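Local coordinates for protein endonuclease NucS (Thermococcus kodakarensis KOD1, PDB 5GKE) that cleaves DNA as a mismatch restriction endonuclease, clasping the double helix as a dimer, at residues V39-D42 / G43-S47; T129-E132 / A133-A136; E16-S19 / L20-A24. The protein carries 1 engineered substitution. All blocks are in the same frame, centred on the assembly; numbering follows the deposited sequence.

Contact 1: residues V39-D42 / G43-S47; sequences VHYD and GRAKS. With nucleotides of chain D.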
loop_
_atom_site.group_PDB
_atom_site.type_symbol
_atom_site.label_atom_id
_atom_site.label_comp_id
_atom_site.label_asym_id
_atom_site.label_seq_id
_atom_site.Cartn_x
_atom_site.Cartn_y
_atom_site.Cartn_z
ATOM N N VAL A 39 -8.379 -13.569 -14.908
ATOM C CA VAL A 39 -7.040 -13.046 -14.673
ATOM C C VAL A 39 -6.110 -14.110 -14.087
ATOM O O VAL A 39 -6.425 -14.777 -13.100
ATOM C CB VAL A 39 -7.064 -11.815 -13.745
ATOM C CG1 VAL A 39 -5.647 -11.221 -13.619
ATOM C CG2 VAL A 39 -8.018 -10.761 -14.291
ATOM N N HIS A 40 -4.955 -14.266 -14.711
ATOM C CA HIS A 40 -3.997 -15.268 -14.273
ATOM C C HIS A 40 -2.719 -14.521 -13.924
ATOM O O HIS A 40 -2.209 -13.753 -14.739
ATOM C CB HIS A 40 -3.787 -16.327 -15.358
ATOM C CG HIS A 40 -5.050 -16.708 -16.073
ATOM N ND1 HIS A 40 -5.992 -17.546 -15.519
ATOM C CD2 HIS A 40 -5.533 -16.341 -17.287
ATOM C CE1 HIS A 40 -7.003 -17.685 -16.364
ATOM N NE2 HIS A 40 -6.749 -16.964 -17.442
ATOM N N TYR A 41 -2.243 -14.682 -12.691
ATOM C CA TYR A 41 -1.043 -13.968 -12.255
ATOM C C TYR A 41 0.021 -14.934 -11.715
ATOM O O TYR A 41 -0.263 -15.807 -10.900
ATOM C CB TYR A 41 -1.395 -12.895 -11.197
ATOM C CG TYR A 41 -0.203 -12.502 -10.358
ATOM C CD1 TYR A 41 0.848 -11.771 -10.906
ATOM C CD2 TYR A 41 -0.107 -12.902 -9.028
ATOM C CE1 TYR A 41 1.962 -11.448 -10.155
ATOM C CE2 TYR A 41 0.999 -12.583 -8.263
ATOM C CZ TYR A 41 2.037 -11.862 -8.828
ATOM O OH TYR A 41 3.133 -11.539 -8.052
ATOM N N ASP A 42 1.245 -14.787 -12.196
ATOM C CA ASP A 42 2.349 -15.595 -11.696
ATOM C C ASP A 42 3.637 -14.793 -11.603
ATOM O O ASP A 42 4.118 -14.241 -12.603
ATOM C CB ASP A 42 2.560 -16.822 -12.580
ATOM C CG ASP A 42 3.461 -17.873 -11.921
ATOM O OD1 ASP A 42 3.611 -17.858 -10.674
ATOM O OD2 ASP A 42 4.016 -18.715 -12.656
ATOM N N GLY A 43 4.254 -14.821 -10.429
ATOM C CA GLY A 43 5.244 -13.825 -10.061
ATOM C C GLY A 43 5.650 -14.054 -8.620
ATOM O O GLY A 43 5.775 -15.194 -8.179
ATOM N N ARG A 44 5.921 -12.967 -7.911
ATOM C CA ARG A 44 6.215 -13.017 -6.490
ATOM C C ARG A 44 5.263 -13.958 -5.742
ATOM O O ARG A 44 5.674 -14.746 -4.873
ATOM C CB ARG A 44 6.142 -11.602 -5.912
ATOM C CG ARG A 44 7.306 -10.721 -6.335
ATOM C CD ARG A 44 7.122 -9.303 -5.866
ATOM N NE ARG A 44 6.017 -8.676 -6.578
ATOM C CZ ARG A 44 5.635 -7.412 -6.411
ATOM N NH1 ARG A 44 6.271 -6.627 -5.550
ATOM N NH2 ARG A 44 4.612 -6.935 -7.106
ATOM N N ALA A 45 3.996 -13.899 -6.114
ATOM C CA ALA A 45 3.021 -14.874 -5.669
ATOM C C ALA A 45 2.267 -15.415 -6.898
ATOM O O ALA A 45 2.740 -15.267 -8.023
ATOM C CB ALA A 45 2.088 -14.282 -4.659
ATOM N N LYS A 46 1.164 -16.124 -6.671
ATOM C CA LYS A 46 0.377 -16.689 -7.762
ATOM C C LYS A 46 -1.109 -16.567 -7.455
ATOM O O LYS A 46 -1.522 -16.732 -6.304
ATOM C CB LYS A 46 0.766 -18.153 -7.997
ATOM C CG LYS A 46 0.040 -18.839 -9.131
ATOM C CD LYS A 46 0.861 -19.990 -9.723
ATOM C CE LYS A 46 0.045 -21.274 -9.786
ATOM N NZ LYS A 46 -1.349 -21.019 -10.253
ATOM N N SER A 47 -1.911 -16.266 -8.476
ATOM C CA SER A 47 -3.345 -16.076 -8.256
ATOM C C SER A 47 -4.217 -16.369 -9.478
ATOM O O SER A 47 -3.755 -16.331 -10.610
ATOM C CB SER A 47 -3.624 -14.641 -7.786
ATOM O OG SER A 47 -3.389 -13.705 -8.826
ATOM P P DG D 8 -0.684 -9.811 -1.577
ATOM O OP1 DG D 8 -1.710 -9.036 -2.323
ATOM O OP2 DG D 8 -1.124 -10.928 -0.707
ATOM O "O5'" DG D 8 0.348 -10.381 -2.649
ATOM C "C5'" DG D 8 1.474 -11.123 -2.234
ATOM C "C4'" DG D 8 2.692 -10.741 -3.046
ATOM O "O4'" DG D 8 2.405 -10.953 -4.443
ATOM C "C3'" DG D 8 3.114 -9.278 -2.922
ATOM O "O3'" DG D 8 4.514 -9.164 -3.019
ATOM C "C2'" DG D 8 2.428 -8.615 -4.107
ATOM C "C1'" DG D 8 2.472 -9.723 -5.147
ATOM N N9 DG D 8 1.348 -9.659 -6.067
ATOM C C8 DG D 8 0.053 -10.027 -5.806
ATOM N N7 DG D 8 -0.751 -9.841 -6.810
ATOM C C5 DG D 8 0.065 -9.308 -7.799
ATOM C C6 DG D 8 -0.252 -8.906 -9.112
ATOM O O6 DG D 8 -1.353 -8.938 -9.676
ATOM N N1 DG D 8 0.864 -8.418 -9.787
ATOM C C2 DG D 8 2.132 -8.331 -9.255
ATOM N N2 DG D 8 3.080 -7.842 -10.063
ATOM N N3 DG D 8 2.443 -8.705 -8.021
ATOM C C4 DG D 8 1.360 -9.182 -7.354
ATOM P P DG D 10 4.304 -3.525 -5.174
ATOM O OP1 DG D 10 3.896 -4.105 -6.478
ATOM O OP2 DG D 10 5.679 -3.720 -4.666
ATOM O "O5'" DG D 10 4.048 -1.947 -5.128
ATOM C "C5'" DG D 10 2.789 -1.416 -5.502
ATOM C "C4'" DG D 10 2.688 0.046 -5.113
ATOM O "O4'" DG D 10 2.990 0.200 -3.708
ATOM C "C3'" DG D 10 3.635 0.991 -5.839
ATOM O "O3'" DG D 10 3.015 2.260 -5.954
ATOM C "C2'" DG D 10 4.837 1.046 -4.903
ATOM C "C1'" DG D 10 4.155 0.991 -3.545
ATOM N N9 DG D 10 4.965 0.379 -2.497
ATOM C C8 DG D 10 5.436 -0.916 -2.456
ATOM N N7 DG D 10 6.122 -1.184 -1.374
ATOM C C5 DG D 10 6.096 0.005 -0.657
ATOM C C6 DG D 10 6.665 0.330 0.593
ATOM O O6 DG D 10 7.329 -0.391 1.346
ATOM N N1 DG D 10 6.400 1.648 0.951
ATOM C C2 DG D 10 5.678 2.540 0.191
ATOM N N2 DG D 10 5.525 3.773 0.698
ATOM N N3 DG D 10 5.138 2.245 -0.978
ATOM C C4 DG D 10 5.383 0.972 -1.338
ATOM P P DT D 9 5.355 -8.685 -1.746
ATOM O OP1 DT D 9 6.720 -8.348 -2.223
ATOM O OP2 DT D 9 5.121 -9.693 -0.688
ATOM O "O5'" DT D 9 4.621 -7.351 -1.267
ATOM C "C5'" DT D 9 4.766 -6.161 -2.017
ATOM C "C4'" DT D 9 3.446 -5.416 -2.137
ATOM O "O4'" DT D 9 2.871 -5.225 -0.829
ATOM C "C3'" DT D 9 3.581 -4.035 -2.747
ATOM O "O3'" DT D 9 3.275 -4.108 -4.103
ATOM C "C2'" DT D 9 2.561 -3.192 -2.005
ATOM C "C1'" DT D 9 2.432 -3.893 -0.664
ATOM N N1 DT D 9 3.210 -3.268 0.459
ATOM C C2 DT D 9 3.026 -1.930 0.767
ATOM O O2 DT D 9 2.279 -1.196 0.159
ATOM N N3 DT D 9 3.760 -1.479 1.824
ATOM C C4 DT D 9 4.631 -2.209 2.609
ATOM O O4 DT D 9 5.237 -1.707 3.549
ATOM C C5 DT D 9 4.773 -3.602 2.252
ATOM C C7 DT D 9 5.703 -4.491 3.040
ATOM C C6 DT D 9 4.057 -4.063 1.210
HETATM O O HOH W 1 -5.582 -13.227 -10.703
#
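The hydroxyl of Tyr41 is gripped from the turn that follows it: Ala45 N donates to Tyr41 OH over 3.2 Å, with an N-H...O angle of 178°, and Glu103 OE1 is a further hydrogen-bonding partner of the same oxygen. Fixed at its outer end, the phenol presents one face to the guanine of DG8 of chain D, whose C5 lies 3.3 Å above the ring plane, offset toward the rim. Gly43 N lies over the opposite face, 4.0 Å above the plane. Ser47 OG sits at the ring edge, 3.4 Å from Tyr41 CD2, and donates to a water that in turn donates to Val39 O. With CG anti to the backbone N (chi1 159°), the ring of Tyr41 lies within the curve of residues 43-45, alongside Ala45 CB.

Arg44 reads the same nucleotide from the turn. Its NH2 donates both to N3 of DG8 (2.9 Å) and to OP1 of DG10 of chain D (3.0 Å), while Arg44 NH1 takes OP2 of that phosphate; a salt bridge from NE to Glu103 braces the guanidinium further in.

Two backbone bonds close the ladder, Tyr41 N to Ser47 O at 3.1 Å and Ser47 N to Tyr41 O at 3.0 Å, followed by the non-hydrogen-bonded pair Asp42 and Lys46. This is an antiparallel beta hairpin whose three-residue connection forms part of a base-binding site; the guanine of DG8 points away from the neighbouring base of DT9, consistent with a nucleotide flipped out of the duplex.

Contact 2: residues T129-E132 / A133-A136; sequences TGSE and AEMA. With nucleotides of chain C.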
loop_
_atom_site.group_PDB
_atom_site.type_symbol
_atom_site.label_atom_id
_atom_site.label_comp_id
_atom_site.label_asym_id
_atom_site.label_seq_id
_atom_site.Cartn_x
_atom_site.Cartn_y
_atom_site.Cartn_z
ATOM N N THR A 129 0.850 18.025 2.643
ATOM C CA THR A 129 1.361 18.492 3.918
ATOM C C THR A 129 0.786 17.625 5.036
ATOM O O THR A 129 -0.175 16.880 4.825
ATOM C CB THR A 129 1.014 19.970 4.167
ATOM O OG1 THR A 129 1.642 20.402 5.378
ATOM C CG2 THR A 129 -0.502 20.160 4.294
ATOM N N GLY A 130 1.360 17.727 6.230
ATOM C CA GLY A 130 0.951 16.869 7.327
ATOM C C GLY A 130 1.709 15.552 7.326
ATOM O O GLY A 130 1.198 14.539 7.804
ATOM N N SER A 131 2.928 15.577 6.787
ATOM C CA SER A 131 3.763 14.388 6.691
ATOM C C SER A 131 4.784 14.277 7.835
ATOM O O SER A 131 4.949 15.217 8.629
ATOM C CB SER A 131 4.507 14.401 5.361
ATOM O OG SER A 131 5.564 15.340 5.431
ATOM N N GLU A 132 5.511 13.157 7.876
ATOM C CA GLU A 132 6.550 12.960 8.898
ATOM C C GLU A 132 7.730 13.876 8.625
ATOM O O GLU A 132 8.342 14.397 9.556
ATOM C CB GLU A 132 7.047 11.501 8.982
ATOM C CG GLU A 132 8.109 11.327 10.108
ATOM C CD GLU A 132 8.767 9.932 10.202
ATOM O OE1 GLU A 132 10.026 9.869 10.232
ATOM O OE2 GLU A 132 8.042 8.906 10.297
ATOM N N ALA A 133 8.052 14.072 7.350
ATOM C CA ALA A 133 9.132 14.983 6.987
ATOM C C ALA A 133 8.896 16.372 7.598
ATOM O O ALA A 133 9.817 17.019 8.086
ATOM C CB ALA A 133 9.256 15.076 5.497
ATOM N N GLU A 134 7.646 16.806 7.605
ATOM C CA GLU A 134 7.338 18.115 8.144
ATOM C C GLU A 134 7.410 18.167 9.665
ATOM O O GLU A 134 7.724 19.210 10.231
ATOM C CB GLU A 134 5.969 18.550 7.663
ATOM C CG GLU A 134 5.991 18.884 6.193
ATOM C CD GLU A 134 4.609 18.989 5.633
ATOM O OE1 GLU A 134 4.142 20.128 5.424
ATOM O OE2 GLU A 134 3.987 17.924 5.428
ATOM N N MET A 135 7.110 17.055 10.329
ATOM C CA MET A 135 7.334 16.979 11.768
ATOM C C MET A 135 8.813 17.250 12.050
ATOM O O MET A 135 9.171 18.018 12.950
ATOM C CB MET A 135 6.948 15.608 12.320
ATOM C CG MET A 135 5.482 15.261 12.246
ATOM S SD MET A 135 5.149 13.680 13.056
ATOM C CE MET A 135 5.513 14.070 14.764
ATOM N N ALA A 136 9.656 16.595 11.259
ATOM C CA ALA A 136 11.094 16.713 11.381
ATOM C C ALA A 136 11.514 18.180 11.227
ATOM O O ALA A 136 12.158 18.737 12.122
ATOM C CB ALA A 136 11.793 15.808 10.347
ATOM P P DA C 7 5.225 9.538 6.377
ATOM O OP1 DA C 7 5.399 10.910 5.852
ATOM O OP2 DA C 7 4.838 9.327 7.792
ATOM O "O5'" DA C 7 4.193 8.728 5.469
ATOM C "C5'" DA C 7 4.458 8.543 4.078
ATOM C "C4'" DA C 7 3.246 7.970 3.370
ATOM O "O4'" DA C 7 3.425 6.546 3.160
ATOM C "C3'" DA C 7 1.925 8.134 4.123
ATOM O "O3'" DA C 7 0.870 8.432 3.209
ATOM C "C2'" DA C 7 1.733 6.760 4.782
ATOM C "C1'" DA C 7 2.355 5.827 3.745
ATOM N N9 DA C 7 2.917 4.600 4.307
ATOM C C8 DA C 7 3.451 4.437 5.558
ATOM N N7 DA C 7 3.916 3.234 5.788
ATOM C C5 DA C 7 3.689 2.559 4.601
ATOM C C6 DA C 7 3.961 1.235 4.197
ATOM N N6 DA C 7 4.555 0.331 4.992
ATOM N N1 DA C 7 3.604 0.876 2.939
ATOM C C2 DA C 7 3.014 1.791 2.149
ATOM N N3 DA C 7 2.710 3.065 2.417
ATOM C C4 DA C 7 3.078 3.389 3.671
ATOM P P DC C 6 9.428 4.722 9.401
ATOM O OP1 DC C 6 9.372 5.577 10.608
ATOM O OP2 DC C 6 8.848 3.365 9.456
ATOM O "O5'" DC C 6 8.712 5.543 8.237
ATOM C "C5'" DC C 6 9.191 6.842 7.923
ATOM C "C4'" DC C 6 8.473 7.415 6.724
ATOM O "O4'" DC C 6 8.569 6.497 5.609
ATOM C "C3'" DC C 6 6.987 7.670 6.916
ATOM O "O3'" DC C 6 6.615 8.782 6.123
ATOM C "C2'" DC C 6 6.367 6.376 6.401
ATOM C "C1'" DC C 6 7.274 6.083 5.218
ATOM N N1 DC C 6 7.354 4.641 4.823
ATOM C C2 DC C 6 7.019 4.265 3.519
ATOM O O2 DC C 6 6.625 5.128 2.728
ATOM N N3 DC C 6 7.122 2.962 3.162
ATOM C C4 DC C 6 7.554 2.056 4.053
ATOM N N4 DC C 6 7.640 0.779 3.658
ATOM C C5 DC C 6 7.909 2.422 5.385
ATOM C C6 DC C 6 7.801 3.713 5.721
#
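The carboxylate of Glu134 is the flat group that gathers Thr129 and Ser131, one oxygen to each. Thr129 OG1 donates to Glu134 OE1 over 2.5 Å, arriving on the syn side and 20° out of the carboxylate plane. At Glu134 OE2 two donors meet: Ser131 OG, 3.0 Å away, uses the anti lone pair, and Ser131 N, at 2.9 Å, comes from the anti side but lies 33° out of the plane. Three bonds thus fix the rotation of the carboxylate, and the Thr129 and Glu134 side chains cross at about a right angle. An extended chain beyond CG, with CG beside the backbone N (chi1 -71°), carries the carboxylate back toward the loop; Arg240 NE adds a salt bridge to OE1.

Ser131 returns the contact by accepting weakly from Glu134 N at its own OG (3.3 Å). Side chain to backbone in both directions is the definition of a capping box, with Ser131 as N-cap. Replacing Glu134 by an alanine would probably leave Ser131 N, Thr129 OG1 and Arg240 without their shared acceptor, and the loop freer to shift against the helix.

The capped end faces the nucleic acid. Glu132 N, in the first turn, donates to OP1 of DA7 of chain C at 3.0 Å, and the side chain of Glu132 reaches about 4 Å from the bound magnesium ion, which Glu179 and Gln192 bind. Further on, Ala136 N bonds to Glu132 O at 3.1 Å. The turn joins strand 127-129, where Thr129 pairs with a strand of the second subunit, to helix 132-141, which packs through Glu132, Met135 and Ala136 on Leu180 of strand 175-180.

Contact 3: residues E16-S19 / L20-A24; sequences ELVS and LVNSA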
loop_
_atom_site.group_PDB
_atom_site.type_symbol
_atom_site.label_atom_id
_atom_site.label_comp_id
_atom_site.label_asym_id
_atom_site.label_seq_id
_atom_site.Cartn_x
_atom_site.Cartn_y
_atom_site.Cartn_z
ATOM N N GLU A 16 -10.856 -3.568 -34.005
ATOM C CA GLU A 16 -11.089 -2.332 -33.270
ATOM C C GLU A 16 -10.313 -2.359 -31.937
ATOM O O GLU A 16 -9.557 -1.424 -31.622
ATOM C CB GLU A 16 -12.594 -2.125 -33.043
ATOM C CG GLU A 16 -13.279 -1.347 -34.176
ATOM C CD GLU A 16 -14.804 -1.345 -34.109
ATOM O OE1 GLU A 16 -15.393 -2.242 -33.474
ATOM O OE2 GLU A 16 -15.421 -0.444 -34.714
ATOM N N LEU A 17 -10.480 -3.447 -31.179
ATOM C CA LEU A 17 -9.730 -3.666 -29.931
ATOM C C LEU A 17 -8.233 -3.514 -30.135
ATOM O O LEU A 17 -7.571 -2.749 -29.423
ATOM C CB LEU A 17 -10.027 -5.055 -29.362
ATOM C CG LEU A 17 -9.404 -5.414 -28.015
ATOM C CD1 LEU A 17 -9.791 -4.395 -26.972
ATOM C CD2 LEU A 17 -9.879 -6.789 -27.603
ATOM N N VAL A 18 -7.712 -4.235 -31.127
ATOM C CA VAL A 18 -6.279 -4.247 -31.416
ATOM C C VAL A 18 -5.769 -2.868 -31.774
ATOM O O VAL A 18 -4.748 -2.395 -31.249
ATOM C CB VAL A 18 -5.955 -5.218 -32.570
ATOM C CG1 VAL A 18 -4.496 -5.088 -32.990
ATOM C CG2 VAL A 18 -6.273 -6.649 -32.161
ATOM N N SER A 19 -6.505 -2.217 -32.663
ATOM C CA SER A 19 -6.150 -0.894 -33.141
ATOM C C SER A 19 -5.989 0.115 -32.002
ATOM O O SER A 19 -4.995 0.845 -31.947
ATOM C CB SER A 19 -7.210 -0.409 -34.146
ATOM O OG SER A 19 -6.950 0.927 -34.544
ATOM N N LEU A 20 -6.959 0.145 -31.088
ATOM C CA LEU A 20 -6.926 1.101 -29.972
ATOM C C LEU A 20 -5.881 0.784 -28.930
ATOM O O LEU A 20 -5.189 1.680 -28.449
ATOM C CB LEU A 20 -8.279 1.175 -29.290
ATOM C CG LEU A 20 -9.247 2.118 -30.012
ATOM C CD1 LEU A 20 -10.515 2.326 -29.195
ATOM C CD2 LEU A 20 -8.555 3.429 -30.248
ATOM N N VAL A 21 -5.767 -0.485 -28.560
ATOM C CA VAL A 21 -4.706 -0.864 -27.638
ATOM C C VAL A 21 -3.360 -0.417 -28.195
ATOM O O VAL A 21 -2.612 0.302 -27.525
ATOM C CB VAL A 21 -4.682 -2.360 -27.385
ATOM C CG1 VAL A 21 -3.491 -2.700 -26.546
ATOM C CG2 VAL A 21 -5.987 -2.796 -26.701
ATOM N N ASN A 22 -3.088 -0.805 -29.442
ATOM C CA ASN A 22 -1.827 -0.479 -30.104
ATOM C C ASN A 22 -1.555 1.004 -30.065
ATOM O O ASN A 22 -0.485 1.458 -29.638
ATOM C CB ASN A 22 -1.840 -0.940 -31.558
ATOM C CG ASN A 22 -1.780 -2.448 -31.702
ATOM O OD1 ASN A 22 -1.379 -3.169 -30.776
ATOM N ND2 ASN A 22 -2.177 -2.937 -32.877
ATOM N N SER A 23 -2.550 1.752 -30.515
ATOM C CA SER A 23 -2.465 3.195 -30.568
ATOM C C SER A 23 -2.166 3.790 -29.197
ATOM O O SER A 23 -1.324 4.686 -29.066
ATOM C CB SER A 23 -3.763 3.765 -31.125
ATOM O OG SER A 23 -3.777 5.169 -30.940
ATOM N N ALA A 24 -2.854 3.280 -28.178
ATOM C CA ALA A 24 -2.627 3.704 -26.796
ATOM C C ALA A 24 -1.163 3.566 -26.405
ATOM O O ALA A 24 -0.540 4.535 -25.957
ATOM C CB ALA A 24 -3.498 2.909 -25.851
#
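This is a local contact along one alpha-helix, residues 14-27, between side chains and backbone groups one turn apart, and the helix lies against the N-terminal beta sheet. Four successive i to i+4 bonds establish the helical path: Leu20 N to Glu16 O at 3.1 Å, Val21 N to Leu17 O at 3.0 Å, Asn22 N to Val18 O at 2.9 Å, and Ser23 N to Ser19 O at 3.0 Å. The bond from Val21 N to Leu17 O is nearly straight, with an N-H...O angle of 172°.

On the buried side Leu17 and Val21 lie side by side, pointing the same way, with Leu17 CD1 4.1 Å from Val21 CG2. Val21 CG2, set beside its backbone N, also rests on Leu17 O. One residue further along the helix, Val18 and Asn22 run alongside each other, and Asn22 ND2 approaches Val18 CG1 to 3.2 Å. Ser19 and Asn22 belong to the solvent-facing side.

Leu17, Leu20, Val21 and Ala24, spaced three or four residues apart, supply the apolar stripe: Leu20 meets Val115 and Val117 of strand 111-118, and Val21 meets Leu31 and Leu86. Such spacing is that of an amphipathic helix packed on a beta sheet.

In the fold
From the N terminus the chain first runs through contact 3, within helix 14-27, then directly into strand 30-42, whose end turns at contact 1 into strand 46-50. Contact 2 comes later, where strand 127-129 leads into helix 132-141. Each closes before the next opens, so none nests or crosses. Contacts 3 and 1 both belong to the N-terminal part, with centres 25 Å apart. Contact 2 lies in the nuclease part, its nearest atoms about 22 Å from contact 1 within one chain. The dimer brings them together: Ala45 and Lys46 pack on Thr129 of the second subunit, so the hairpin of one copy meets the capped helix region of the other around the DNA.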